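Local structure of glycoside hydrolase family 31 (5I0F) at residues 110-113 with 117-120; 151-154 with 159-162; 195-200 with 427-432; 308-313 with 327-332; 668-671 with 677-680. The protein degrades cycloalternan as a family 31 glycoside hydrolase, probably cleaving its alpha-glucosidic linkages by way of a covalent glycosyl-enzyme intermediate. All coordinates share one frame; numbering follows the deposited sequence.

Interaction 1 (110-113 with 117-120); sequences EALT and RTET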
# COMPACT_ATOMS: atom_id res chain seq x y z
N GLU A 110 36.76 -13.75 -10.21
CA GLU A 110 37.56 -13.79 -11.41
C GLU A 110 36.84 -14.61 -12.47
O GLU A 110 36.49 -15.77 -12.22
CB GLU A 110 38.92 -14.39 -11.07
CG GLU A 110 40.01 -14.08 -12.05
CD GLU A 110 41.26 -14.87 -11.73
OE1 GLU A 110 42.15 -14.32 -11.05
OE2 GLU A 110 41.34 -16.05 -12.13
N ALA A 111 36.63 -14.02 -13.65
CA ALA A 111 35.94 -14.70 -14.75
C ALA A 111 36.86 -14.85 -15.95
O ALA A 111 37.74 -14.02 -16.15
CB ALA A 111 34.71 -13.90 -15.16
N LEU A 112 36.62 -15.89 -16.74
CA LEU A 112 37.26 -16.06 -18.05
C LEU A 112 36.17 -15.94 -19.12
O LEU A 112 35.21 -16.74 -19.15
CB LEU A 112 37.98 -17.40 -18.15
CG LEU A 112 38.85 -17.61 -19.38
CD1 LEU A 112 40.04 -16.66 -19.40
CD2 LEU A 112 39.33 -19.06 -19.44
N THR A 113 36.30 -14.93 -19.99
CA THR A 113 35.32 -14.67 -21.02
C THR A 113 35.50 -15.70 -22.10
O THR A 113 36.57 -16.31 -22.21
CB THR A 113 35.45 -13.26 -21.62
OG1 THR A 113 36.64 -13.17 -22.40
CG2 THR A 113 35.46 -12.19 -20.49
N ARG A 117 39.53 -13.37 -22.17
CA ARG A 117 39.95 -12.29 -21.26
C ARG A 117 39.66 -12.70 -19.83
O ARG A 117 38.64 -13.34 -19.57
CB ARG A 117 39.20 -10.99 -21.53
CG ARG A 117 39.54 -10.28 -22.83
CD ARG A 117 38.52 -9.18 -23.09
NE ARG A 117 37.22 -9.75 -23.47
CZ ARG A 117 36.01 -9.32 -23.09
NH1 ARG A 117 35.84 -8.31 -22.24
NH2 ARG A 117 34.94 -9.94 -23.57
N THR A 118 40.56 -12.33 -18.93
CA THR A 118 40.36 -12.48 -17.50
C THR A 118 39.79 -11.18 -16.97
O THR A 118 40.37 -10.12 -17.19
CB THR A 118 41.68 -12.82 -16.79
OG1 THR A 118 42.15 -14.08 -17.29
CG2 THR A 118 41.49 -12.94 -15.29
N GLU A 119 38.63 -11.27 -16.33
CA GLU A 119 38.05 -10.13 -15.63
C GLU A 119 38.09 -10.40 -14.14
O GLU A 119 37.88 -11.52 -13.70
CB GLU A 119 36.62 -9.88 -16.10
CG GLU A 119 36.58 -9.20 -17.47
CD GLU A 119 35.18 -8.84 -17.94
OE1 GLU A 119 35.10 -7.98 -18.84
OE2 GLU A 119 34.18 -9.40 -17.43
N THR A 120 38.36 -9.34 -13.38
CA THR A 120 38.50 -9.42 -11.93
C THR A 120 37.68 -8.31 -11.29
O THR A 120 37.75 -7.16 -11.72
CB THR A 120 39.97 -9.30 -11.50
OG1 THR A 120 40.76 -10.28 -12.20
CG2 THR A 120 40.10 -9.56 -10.01
O HOH W 1 42.80 -11.65 -11.20
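Thr113 and Arg117 close the tip of a beta hairpin. Its arms are strands 105-113 and 118-126 of the antiparallel sheet near the N-terminus. Thr113 N donates to Arg117 O at 2.9 Å with a nearly straight bond (172°). Arg117 N donates to the hydroxyl Thr113 OG1 at 2.9 Å, not to a backbone carbonyl. OG1 can reach it because chi1 of 70° sets it between the backbone N and the carbonyl carbon. The same hydroxyl is hydrogen-bonded to Asp115 in the turn. Asp115 also makes a salt bridge with Arg117 NE, which ties the arginine back to the tip. The Arg117 chain bends at chi3 (-72°). This lays the guanidinium flat against Thr113 CG2, with the methyl over its centre, 3.8 Å from the plane. Arg117 NH1 forms a long salt bridge with Glu119 OE1 at 3.5 Å. The other oxygen of Glu119 is bonded to Met1 N. Behind the tip, Ala111 and Glu119 form an antiparallel hydrogen-bonded pair. Glu110 lies on the face that also bears Thr118 and Thr120, and its CG meets Thr118 CG2 at 3.7 Å. Its OE2 pairs with Arg45 on strand 41-49. Its OE1 takes a hydrogen bond from a water at 2.8 Å, and that water also bonds Thr120 OG1 at 2.7 Å.

Interaction 2 (151-154 with 159-162); sequences PLWL and GTHR
Leu154 and Arg162 lie side by side and point the same way. Leu154 CD2 sits over one face of the Arg162 guanidinium, offset toward its rim, and comes 3.6 Å from NH2. Leu154 CG lies anti to the backbone N (chi1 -175°). The Arg162 chain bends at chi3 (-65°), which brings the guanidinium back beside Leu154 CD2. The backbones are joined next to this pair. Leu154 N donates to Arg162 O at 2.9 Å in an almost perfectly straight bond (177°). Leu154 O does not take its bond from Arg162 N. It accepts from His161 N at 2.8 Å, with the donor nearly on the line of the carbonyl. Arg162 N is buried by the contact and has no partner in the model. His161 has helix-like backbone angles, and Arg162 returns to an extended conformation. This is consistent with a classic beta bulge, with His161 and Arg162 both set against Leu154. Thr160 adds a CA-H...O contact to the same Leu154 carbonyl, CA to O 3.5 Å. Thr160 CG2 also meets Trp153 CE3 at 4.0 Å.

A second shell surrounds these groups. Arg162 NE makes a salt bridge with Glu251 of strand 247-253, which probably helps hold the guanidinium against the leucine. Trp131 of strand 130-132 touches both Leu154 and Arg162. His161 NE2 is hydrogen-bonded to Ser156 OG in the connecting turn. Trp153 packs on Ile139. Strands 152-155 and 160-168 form a bulged beta hairpin within a six-stranded antiparallel sheet.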
# COMPACT_ATOMS: atom_id res chain seq x y z
N PRO A 151 16.09 -10.02 24.76
CA PRO A 151 16.85 -9.38 23.67
C PRO A 151 18.10 -10.12 23.17
O PRO A 151 18.97 -10.49 23.95
CB PRO A 151 17.24 -8.02 24.26
CG PRO A 151 16.21 -7.74 25.29
CD PRO A 151 15.89 -9.09 25.89
N LEU A 152 18.16 -10.35 21.87
CA LEU A 152 19.36 -10.85 21.19
C LEU A 152 19.77 -9.88 20.08
O LEU A 152 18.92 -9.47 19.27
CB LEU A 152 19.08 -12.22 20.59
CG LEU A 152 18.95 -13.40 21.57
CD1 LEU A 152 18.44 -14.64 20.85
CD2 LEU A 152 20.26 -13.68 22.26
N TRP A 153 21.06 -9.54 20.01
CA TRP A 153 21.58 -8.49 19.11
C TRP A 153 22.46 -9.15 18.07
O TRP A 153 23.34 -9.93 18.43
CB TRP A 153 22.36 -7.44 19.91
CG TRP A 153 21.55 -6.83 21.02
CD1 TRP A 153 21.42 -7.29 22.30
CD2 TRP A 153 20.74 -5.65 20.93
NE1 TRP A 153 20.57 -6.46 23.02
CE2 TRP A 153 20.15 -5.44 22.20
CE3 TRP A 153 20.48 -4.72 19.90
CZ2 TRP A 153 19.29 -4.37 22.47
CZ3 TRP A 153 19.63 -3.65 20.17
CH2 TRP A 153 19.04 -3.48 21.46
N LEU A 154 22.21 -8.86 16.79
CA LEU A 154 22.96 -9.47 15.69
C LEU A 154 24.18 -8.59 15.42
O LEU A 154 24.05 -7.51 14.84
CB LEU A 154 22.08 -9.63 14.44
CG LEU A 154 22.75 -10.38 13.27
CD1 LEU A 154 23.14 -11.79 13.65
CD2 LEU A 154 21.84 -10.38 12.04
N GLY A 159 29.47 -3.81 13.36
CA GLY A 159 28.52 -3.16 14.27
C GLY A 159 27.35 -4.06 14.61
O GLY A 159 27.51 -5.28 14.66
N THR A 160 26.18 -3.45 14.81
CA THR A 160 24.97 -4.15 15.27
C THR A 160 23.87 -3.95 14.24
O THR A 160 23.48 -2.82 13.94
CB THR A 160 24.54 -3.60 16.65
OG1 THR A 160 25.66 -3.62 17.52
CG2 THR A 160 23.43 -4.45 17.26
N HIS A 161 23.38 -5.05 13.67
CA HIS A 161 22.55 -4.98 12.46
C HIS A 161 21.06 -5.14 12.70
O HIS A 161 20.26 -4.50 12.01
CB HIS A 161 23.02 -6.01 11.45
CG HIS A 161 24.49 -5.96 11.20
ND1 HIS A 161 25.09 -4.98 10.44
CD2 HIS A 161 25.50 -6.74 11.66
CE1 HIS A 161 26.40 -5.17 10.43
NE2 HIS A 161 26.67 -6.23 11.16
N ARG A 162 20.71 -6.01 13.64
CA ARG A 162 19.30 -6.32 13.97
C ARG A 162 19.17 -6.64 15.46
O ARG A 162 20.17 -6.93 16.13
CB ARG A 162 18.78 -7.51 13.16
CG ARG A 162 18.69 -7.26 11.66
CD ARG A 162 17.58 -8.06 10.99
NE ARG A 162 17.85 -9.49 11.06
CZ ARG A 162 18.65 -10.16 10.24
NH1 ARG A 162 19.32 -9.56 9.26
NH2 ARG A 162 18.80 -11.47 10.41

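Interaction 3 (195-200 with 427-432); sequences VVFEQY and RGWWFP. With GLC (alpha-D-glucopyranose), chain B; BGC (beta-D-glucopyranose), chain C.
Glu198 and Trp429 are joined less by each other than by one sugar hydroxyl. No direct hydrogen bond links the two loops. O6 of the alpha-glucose in chain B donates to Glu198 OE2 at 2.5 Å, a very short bond. The same oxygen accepts from Trp429 NE1 at 2.9 Å, nearly straight at 171°. O6 is therefore gripped as donor and as acceptor. The two residues also touch directly: Glu198 O lies at the edge of the Trp429 ring, in its plane, 3.3 Å from CZ2. Trp429 CG stands between the backbone N and the carbonyl carbon (chi1 55°), which directs the indole toward Glu198. A water sits over the centre of this indole and donates to Glu198 OE1 at 3.0 Å. Phe197 crosses Trp429 at about a right angle, CZ to CH2 3.9 Å.

Trp430 gives the glucose a flat wall. Sugar O4 lies over one face, 3.2 Å from CZ3, and Phe431 CD1 backs the opposite face. Trp430 CZ2 also comes 3.4 Å from O5 of the beta-glucose. Tyr200 turns a ring face to O5 of the alpha-glucose, and its OH is bonded to Glu593. This is the glycan pocket. Residues 195-200 reach it from the loop between strand 191-194 and helix 203-206. Residues 427-432 belong to a loop between helices 400-412 and 442-450, and Trp430 rests on Trp387 of barrel strand 383-388.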
# COMPACT_ATOMS: atom_id res chain seq x y z
N VAL A 195 6.82 -3.84 5.84
CA VAL A 195 7.63 -3.16 4.83
C VAL A 195 6.68 -2.73 3.72
O VAL A 195 5.83 -3.50 3.29
CB VAL A 195 8.80 -4.04 4.31
CG1 VAL A 195 8.33 -5.31 3.59
CG2 VAL A 195 9.72 -3.24 3.40
N VAL A 196 6.81 -1.48 3.28
CA VAL A 196 5.94 -0.98 2.22
C VAL A 196 6.29 -1.77 0.95
O VAL A 196 7.47 -1.92 0.60
CB VAL A 196 6.14 0.53 2.04
CG1 VAL A 196 5.44 1.02 0.79
CG2 VAL A 196 5.68 1.29 3.28
N PHE A 197 5.29 -2.33 0.29
CA PHE A 197 5.53 -3.14 -0.92
C PHE A 197 4.34 -3.11 -1.85
O PHE A 197 3.18 -3.10 -1.39
CB PHE A 197 5.88 -4.59 -0.55
CG PHE A 197 6.10 -5.47 -1.74
CD1 PHE A 197 7.22 -5.29 -2.54
CD2 PHE A 197 5.20 -6.43 -2.11
CE1 PHE A 197 7.45 -6.08 -3.65
CE2 PHE A 197 5.41 -7.23 -3.23
CZ PHE A 197 6.54 -7.04 -4.02
N GLU A 198 4.61 -3.10 -3.15
CA GLU A 198 3.56 -3.19 -4.14
C GLU A 198 3.31 -4.64 -4.58
O GLU A 198 3.99 -5.16 -5.46
CB GLU A 198 3.83 -2.33 -5.37
CG GLU A 198 2.58 -2.23 -6.23
CD GLU A 198 2.80 -2.21 -7.73
OE1 GLU A 198 3.81 -1.66 -8.21
OE2 GLU A 198 1.89 -2.71 -8.43
N GLN A 199 2.34 -5.29 -3.93
CA GLN A 199 1.87 -6.62 -4.33
C GLN A 199 0.71 -6.43 -5.27
O GLN A 199 -0.38 -5.99 -4.83
CB GLN A 199 1.48 -7.45 -3.10
CG GLN A 199 0.85 -8.80 -3.40
CD GLN A 199 1.70 -9.68 -4.27
OE1 GLN A 199 2.89 -9.88 -4.00
NE2 GLN A 199 1.12 -10.19 -5.33
N TYR A 200 0.93 -6.73 -6.55
CA TYR A 200 -0.08 -6.52 -7.58
C TYR A 200 -1.04 -7.69 -7.54
O TYR A 200 -0.73 -8.77 -8.01
CB TYR A 200 0.53 -6.33 -8.98
CG TYR A 200 -0.47 -6.27 -10.13
CD1 TYR A 200 -1.44 -5.26 -10.21
CD2 TYR A 200 -0.44 -7.21 -11.16
CE1 TYR A 200 -2.36 -5.21 -11.27
CE2 TYR A 200 -1.34 -7.16 -12.22
CZ TYR A 200 -2.31 -6.17 -12.27
OH TYR A 200 -3.19 -6.12 -13.33
N ARG A 427 14.11 0.73 -9.48
CA ARG A 427 14.46 -0.68 -9.65
C ARG A 427 13.27 -1.60 -9.90
O ARG A 427 13.45 -2.77 -10.21
CB ARG A 427 15.24 -1.19 -8.44
CG ARG A 427 16.59 -0.48 -8.28
CD ARG A 427 17.31 -0.95 -7.03
NE ARG A 427 18.44 -0.08 -6.67
CZ ARG A 427 19.22 -0.25 -5.60
NH1 ARG A 427 19.04 -1.28 -4.78
NH2 ARG A 427 20.21 0.60 -5.37
N GLY A 428 12.07 -1.06 -9.74
CA GLY A 428 10.85 -1.80 -9.89
C GLY A 428 10.49 -2.05 -11.34
O GLY A 428 11.17 -1.59 -12.27
N TRP A 429 9.39 -2.76 -11.50
CA TRP A 429 8.91 -3.20 -12.80
C TRP A 429 8.03 -2.12 -13.46
O TRP A 429 8.02 -1.99 -14.67
CB TRP A 429 8.14 -4.53 -12.67
CG TRP A 429 7.01 -4.50 -11.67
CD1 TRP A 429 5.72 -4.13 -11.90
CD2 TRP A 429 7.08 -4.84 -10.26
NE1 TRP A 429 4.97 -4.21 -10.73
CE2 TRP A 429 5.78 -4.65 -9.71
CE3 TRP A 429 8.12 -5.29 -9.42
CZ2 TRP A 429 5.49 -4.88 -8.36
CZ3 TRP A 429 7.81 -5.54 -8.06
CH2 TRP A 429 6.51 -5.33 -7.55
N TRP A 430 7.30 -1.34 -12.65
CA TRP A 430 6.40 -0.29 -13.16
C TRP A 430 7.16 1.03 -13.20
O TRP A 430 7.75 1.42 -12.19
CB TRP A 430 5.22 -0.19 -12.20
CG TRP A 430 4.01 0.57 -12.65
CD1 TRP A 430 3.41 0.54 -13.88
CD2 TRP A 430 3.19 1.40 -11.82
NE1 TRP A 430 2.29 1.34 -13.87
CE2 TRP A 430 2.13 1.88 -12.63
CE3 TRP A 430 3.27 1.80 -10.49
CZ2 TRP A 430 1.15 2.74 -12.13
CZ3 TRP A 430 2.29 2.65 -9.98
CH2 TRP A 430 1.24 3.12 -10.81
N PHE A 431 7.13 1.72 -14.34
CA PHE A 431 7.92 2.94 -14.56
C PHE A 431 9.40 2.64 -14.30
O PHE A 431 10.04 3.31 -13.49
CB PHE A 431 7.45 4.11 -13.67
CG PHE A 431 6.14 4.74 -14.08
CD1 PHE A 431 4.94 4.03 -14.01
CD2 PHE A 431 6.09 6.08 -14.48
CE1 PHE A 431 3.73 4.62 -14.36
CE2 PHE A 431 4.88 6.68 -14.83
CZ PHE A 431 3.70 5.94 -14.80
N PRO A 432 9.94 1.61 -14.98
CA PRO A 432 11.32 1.19 -14.71
C PRO A 432 12.34 2.31 -15.03
O PRO A 432 12.16 3.06 -15.99
CB PRO A 432 11.50 -0.03 -15.64
CG PRO A 432 10.55 0.19 -16.75
CD PRO A 432 9.37 0.91 -16.15
C1 GLC B . -0.74 -2.41 -13.47
C2 GLC B . -1.74 -1.82 -12.48
C3 GLC B . -1.11 -0.69 -11.68
C4 GLC B . 0.13 -1.20 -10.96
C5 GLC B . 1.09 -1.73 -12.04
C6 GLC B . 2.39 -2.25 -11.46
O2 GLC B . -2.90 -1.37 -13.19
O3 GLC B . -2.07 -0.19 -10.72
O4 GLC B . 0.73 -0.15 -10.18
O5 GLC B . 0.47 -2.79 -12.79
O6 GLC B . 2.21 -3.49 -10.76
C2 BGC C . -3.54 2.08 -9.35
C3 BGC C . -4.73 1.83 -10.30
C4 BGC C . -4.62 2.75 -11.50
C5 BGC C . -3.26 2.58 -12.20
C6 BGC C . -3.11 3.66 -13.27
C1 BGC C . -2.31 2.86 -9.90
O2 BGC C . -3.33 1.18 -8.25
O3 BGC C . -5.96 2.03 -9.60
O4 BGC C . -5.68 2.49 -12.44
O5 BGC C . -2.12 2.64 -11.30
O6 BGC C . -1.96 3.40 -14.09
O HOH W 2 6.62 -1.75 -9.34

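Interaction 4 (308-313 with 327-332); sequences SLVMEQ and VVIEAW. With BGC (beta-D-glucopyranose), chain C; GLC (alpha-D-glucopyranose), chain D.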
# COMPACT_ATOMS: atom_id res chain seq x y z
N SER A 308 -14.63 14.17 -23.77
CA SER A 308 -15.84 13.53 -24.25
C SER A 308 -16.19 12.26 -23.48
O SER A 308 -17.35 12.06 -23.10
CB SER A 308 -15.70 13.19 -25.74
OG SER A 308 -16.91 12.69 -26.24
N LEU A 309 -15.20 11.40 -23.24
CA LEU A 309 -15.48 10.15 -22.50
C LEU A 309 -15.89 10.40 -21.04
O LEU A 309 -16.77 9.71 -20.53
CB LEU A 309 -14.30 9.19 -22.58
CG LEU A 309 -14.11 8.58 -23.96
CD1 LEU A 309 -12.69 8.04 -24.11
CD2 LEU A 309 -15.15 7.50 -24.24
N VAL A 310 -15.28 11.38 -20.39
CA VAL A 310 -15.62 11.71 -19.00
C VAL A 310 -17.06 12.23 -18.95
O VAL A 310 -17.90 11.73 -18.16
CB VAL A 310 -14.66 12.73 -18.36
CG1 VAL A 310 -15.18 13.20 -17.02
CG2 VAL A 310 -13.26 12.13 -18.21
N MET A 311 -17.36 13.19 -19.80
CA MET A 311 -18.65 13.84 -19.77
C MET A 311 -19.78 12.89 -20.16
O MET A 311 -20.87 13.00 -19.62
CB MET A 311 -18.64 15.09 -20.64
CG MET A 311 -17.73 16.17 -20.11
SD MET A 311 -18.12 16.73 -18.43
CE MET A 311 -19.64 17.62 -18.70
N GLU A 312 -19.52 11.96 -21.08
CA GLU A 312 -20.50 10.92 -21.45
C GLU A 312 -20.96 10.12 -20.21
O GLU A 312 -22.17 9.85 -20.03
CB GLU A 312 -19.94 9.97 -22.53
CG GLU A 312 -20.78 8.71 -22.78
CD GLU A 312 -20.19 7.74 -23.80
OE1 GLU A 312 -18.96 7.77 -24.06
OE2 GLU A 312 -20.97 6.90 -24.35
N GLN A 313 -20.00 9.74 -19.37
CA GLN A 313 -20.31 8.99 -18.17
C GLN A 313 -21.01 9.82 -17.10
O GLN A 313 -21.94 9.33 -16.47
CB GLN A 313 -19.05 8.33 -17.63
CG GLN A 313 -18.45 7.31 -18.61
CD GLN A 313 -19.41 6.24 -19.06
OE1 GLN A 313 -20.31 5.80 -18.32
NE2 GLN A 313 -19.25 5.82 -20.30
N VAL A 327 -15.52 12.50 -9.54
CA VAL A 327 -14.97 11.78 -10.68
C VAL A 327 -13.46 11.83 -10.61
O VAL A 327 -12.88 12.91 -10.41
CB VAL A 327 -15.53 12.28 -12.03
CG1 VAL A 327 -15.20 13.75 -12.30
CG2 VAL A 327 -15.04 11.37 -13.18
N VAL A 328 -12.83 10.66 -10.68
CA VAL A 328 -11.37 10.54 -10.80
C VAL A 328 -11.03 10.38 -12.28
O VAL A 328 -11.66 9.57 -12.98
CB VAL A 328 -10.85 9.31 -10.00
CG1 VAL A 328 -9.33 9.23 -10.07
CG2 VAL A 328 -11.33 9.40 -8.55
N ILE A 329 -10.05 11.15 -12.77
CA ILE A 329 -9.54 11.02 -14.12
C ILE A 329 -8.07 10.64 -13.99
O ILE A 329 -7.29 11.37 -13.37
CB ILE A 329 -9.69 12.33 -14.94
CG1 ILE A 329 -11.10 12.91 -14.78
CG2 ILE A 329 -9.35 12.07 -16.41
CD1 ILE A 329 -11.30 14.29 -15.38
N GLU A 330 -7.73 9.47 -14.54
CA GLU A 330 -6.37 8.95 -14.50
C GLU A 330 -5.58 9.28 -15.73
O GLU A 330 -4.47 9.80 -15.64
CB GLU A 330 -6.39 7.43 -14.26
CG GLU A 330 -6.99 7.06 -12.94
CD GLU A 330 -6.62 5.66 -12.48
OE1 GLU A 330 -6.47 4.75 -13.36
OE2 GLU A 330 -6.51 5.49 -11.24
N ALA A 331 -6.18 8.99 -16.89
CA ALA A 331 -5.55 9.23 -18.19
C ALA A 331 -5.98 10.61 -18.70
O ALA A 331 -6.74 10.71 -19.65
CB ALA A 331 -5.95 8.13 -19.17
N TRP A 332 -5.49 11.65 -18.04
CA TRP A 332 -5.76 13.04 -18.36
C TRP A 332 -4.58 13.74 -19.03
O TRP A 332 -4.77 14.75 -19.73
CB TRP A 332 -6.13 13.83 -17.07
CG TRP A 332 -5.06 13.91 -16.05
CD1 TRP A 332 -4.79 13.01 -15.07
CD2 TRP A 332 -4.09 14.95 -15.92
NE1 TRP A 332 -3.71 13.41 -14.34
CE2 TRP A 332 -3.25 14.60 -14.83
CE3 TRP A 332 -3.84 16.13 -16.61
CZ2 TRP A 332 -2.19 15.41 -14.40
CZ3 TRP A 332 -2.76 16.95 -16.18
CH2 TRP A 332 -1.97 16.58 -15.08
C2 BGC C . -3.54 2.08 -9.35
C3 BGC C . -4.73 1.83 -10.30
C4 BGC C . -4.62 2.75 -11.50
C5 BGC C . -3.26 2.58 -12.20
C6 BGC C . -3.11 3.66 -13.27
C1 BGC C . -2.31 2.86 -9.90
O2 BGC C . -3.33 1.18 -8.25
O3 BGC C . -5.96 2.03 -9.60
O4 BGC C . -5.68 2.49 -12.44
O5 BGC C . -2.12 2.64 -11.30
O6 BGC C . -1.96 3.40 -14.09
C1 GLC D . -2.27 3.38 -15.49
C2 GLC D . -1.05 2.87 -16.29
C3 GLC D . 0.05 3.93 -16.35
C4 GLC D . -0.52 5.26 -16.82
C5 GLC D . -1.67 5.68 -15.90
C6 GLC D . -2.30 7.01 -16.30
O2 GLC D . -0.52 1.68 -15.69
O3 GLC D . 1.10 3.49 -17.23
O4 GLC D . 0.51 6.26 -16.81
O5 GLC D . -2.68 4.67 -15.95
O6 GLC D . -2.91 6.90 -17.58
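A beta-alpha-beta unit of the TIM barrel sets Val310 of helix 307-320 against Val327 and Ile329 of strand 326-329. The contact is small, buried and wholly apolar. Val310 divides its two methyls between the strand residues. CG1, anti to the backbone N (chi1 171°), approaches Val327 CG2 at 4.3 Å. CG2 approaches Ile329 CD1 at 4.1 Å, and the Val310 and Ile329 side chains cross at about a right angle. One helix residue thus covers two alternate positions of the strand.

Just past the strand, Glu330 turns to the glycan pocket. Its OE1 accepts a hydrogen bond from O4 of the beta-glucose at 2.6 Å. Asn302 also binds OE1, and Lys465 pairs with OE2, so both carboxylate oxygens are held. Ala331 is the centre of an inverse gamma turn, and its CB lies 3.6 Å from O6 of the alpha-glucose in chain D.

Strand 326-329 runs between strands 297-300 and 383-388 in the parallel barrel. Val328 is backbone-bonded to Ala299, while Val327 and Ile329 are bonded to strand 383-388. Helix 370-379 covers the same side of the strand, with Leu377 on Val327 and Met373 on Ile329.

Interaction 5 (668-671 with 677-680); sequences PRQY and LLIN
Tyr671 and Ile679 form an antiparallel hydrogen-bonded pair. Ile679 N donates to Tyr671 O at 2.8 Å, almost straight at 173°. Tyr671 N donates back to Ile679 O at 3.1 Å. Gln670 adds a CA-H...O contact to the same Ile679 carbonyl, CA to O 3.3 Å. The pair belongs to the hairpin of strands 671-673 and 677-679 in the C-terminal antiparallel sheet.

The two side chains of the pair share one face of the sheet. Tyr671 has CG between the backbone N and the carbonyl carbon (chi1 62°), and its ring folds over Ile679. The isoleucine CB meets the ring face in a CH-pi contact, 3.9 Å from the Tyr671 ring centroid. Ile679 CG1 lies 3.6 Å from Tyr671 CE2. The phenol OH is hydrogen-bonded to Phe584 O, beyond the hairpin, and the Tyr671 side chain also touches Ile548 of helix 537-551. Leu678 turns to the other side, where its CD1 packs 3.4 Å from Tyr671 O.

Gln670 and Asn680 come near each other with their amide planes 51° apart. Gln670 OE1 and Asn680 ND2 remain 3.8 Å apart. Gln670 NE2 bonds Tyr693 O, and Asn680 ND2 bonds Thr692 OG1. The chemistry is therefore divided. Backbone bonds and a CH-pi contact join the hairpin arms, while Gln670 NE2 and Asn680 ND2 bond to residues of strand 689-694, so these amides tie the hairpin to that strand.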
# COMPACT_ATOMS: atom_id res chain seq x y z
N PRO A 668 -15.41 -12.49 11.89
CA PRO A 668 -14.47 -11.40 11.63
C PRO A 668 -14.75 -10.51 10.40
O PRO A 668 -14.04 -9.50 10.24
CB PRO A 668 -13.15 -12.13 11.47
CG PRO A 668 -13.54 -13.43 10.84
CD PRO A 668 -14.85 -13.80 11.50
N ARG A 669 -15.71 -10.87 9.53
CA ARG A 669 -16.10 -9.98 8.42
C ARG A 669 -17.47 -9.30 8.61
O ARG A 669 -18.05 -8.77 7.65
CB ARG A 669 -15.98 -10.70 7.07
CG ARG A 669 -14.54 -10.93 6.65
CD ARG A 669 -14.42 -11.46 5.22
NE ARG A 669 -15.12 -12.74 5.14
CZ ARG A 669 -14.58 -13.96 5.31
NH1 ARG A 669 -15.36 -15.03 5.25
NH2 ARG A 669 -13.27 -14.12 5.50
N GLN A 670 -18.00 -9.30 9.84
CA GLN A 670 -19.00 -8.29 10.21
C GLN A 670 -18.28 -7.16 10.90
O GLN A 670 -17.21 -7.35 11.46
CB GLN A 670 -20.18 -8.77 11.08
CG GLN A 670 -20.07 -10.09 11.77
CD GLN A 670 -21.30 -10.47 12.59
OE1 GLN A 670 -22.00 -11.42 12.26
NE2 GLN A 670 -21.52 -9.78 13.70
N TYR A 671 -18.88 -5.98 10.83
CA TYR A 671 -18.27 -4.80 11.40
C TYR A 671 -19.33 -3.75 11.69
O TYR A 671 -20.42 -3.79 11.12
CB TYR A 671 -17.20 -4.24 10.44
CG TYR A 671 -17.74 -3.79 9.10
CD1 TYR A 671 -17.88 -4.68 8.03
CD2 TYR A 671 -18.12 -2.46 8.91
CE1 TYR A 671 -18.38 -4.26 6.81
CE2 TYR A 671 -18.60 -2.02 7.69
CZ TYR A 671 -18.73 -2.92 6.64
OH TYR A 671 -19.25 -2.50 5.43
N LEU A 677 -24.75 1.06 13.42
CA LEU A 677 -25.08 0.09 12.38
C LEU A 677 -24.11 -1.07 12.38
O LEU A 677 -22.89 -0.87 12.33
CB LEU A 677 -25.09 0.76 11.00
CG LEU A 677 -26.08 1.90 10.79
CD1 LEU A 677 -25.95 2.40 9.37
CD2 LEU A 677 -27.52 1.48 11.09
N LEU A 678 -24.65 -2.29 12.42
CA LEU A 678 -23.88 -3.51 12.29
C LEU A 678 -24.06 -4.04 10.86
O LEU A 678 -25.21 -4.29 10.44
CB LEU A 678 -24.36 -4.56 13.31
CG LEU A 678 -23.66 -5.93 13.30
CD1 LEU A 678 -22.16 -5.77 13.27
CD2 LEU A 678 -24.06 -6.75 14.51
N ILE A 679 -22.96 -4.19 10.12
CA ILE A 679 -22.99 -4.59 8.71
C ILE A 679 -22.46 -6.00 8.52
O ILE A 679 -21.46 -6.37 9.13
CB ILE A 679 -22.10 -3.67 7.83
CG1 ILE A 679 -22.17 -2.20 8.26
CG2 ILE A 679 -22.45 -3.87 6.35
CD1 ILE A 679 -23.55 -1.59 8.26
N ASN A 680 -23.08 -6.78 7.65
CA ASN A 680 -22.62 -8.12 7.35
C ASN A 680 -22.75 -8.46 5.87
O ASN A 680 -23.74 -9.10 5.46
CB ASN A 680 -23.32 -9.16 8.23
CG ASN A 680 -22.69 -10.54 8.13
OD1 ASN A 680 -21.61 -10.70 7.54
ND2 ASN A 680 -23.35 -11.55 8.69

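How the interactions relate
Interactions 1, 2 and 5 each join the arms of a beta hairpin, but in three different antiparallel sheets. Interaction 1 lies farthest out, about 43 Å from the centre of the chain, and uses charges, hydroxyls and a water. Interaction 2 is partly buried and mixes a bulge-like backbone with one charged group. Interaction 5 is buried and combines backbone bonds with a CH-pi contact and amides bonded elsewhere. Interactions 3 and 4 border the glycan pocket, and both have a residue on the same beta-glucose. Interaction 4 is an aliphatic helix-strand contact of the barrel. Interaction 3, polar and aromatic, brings a loop after strand 191-194 to a barrel-domain loop. Their nearest atoms are about 8 Å apart.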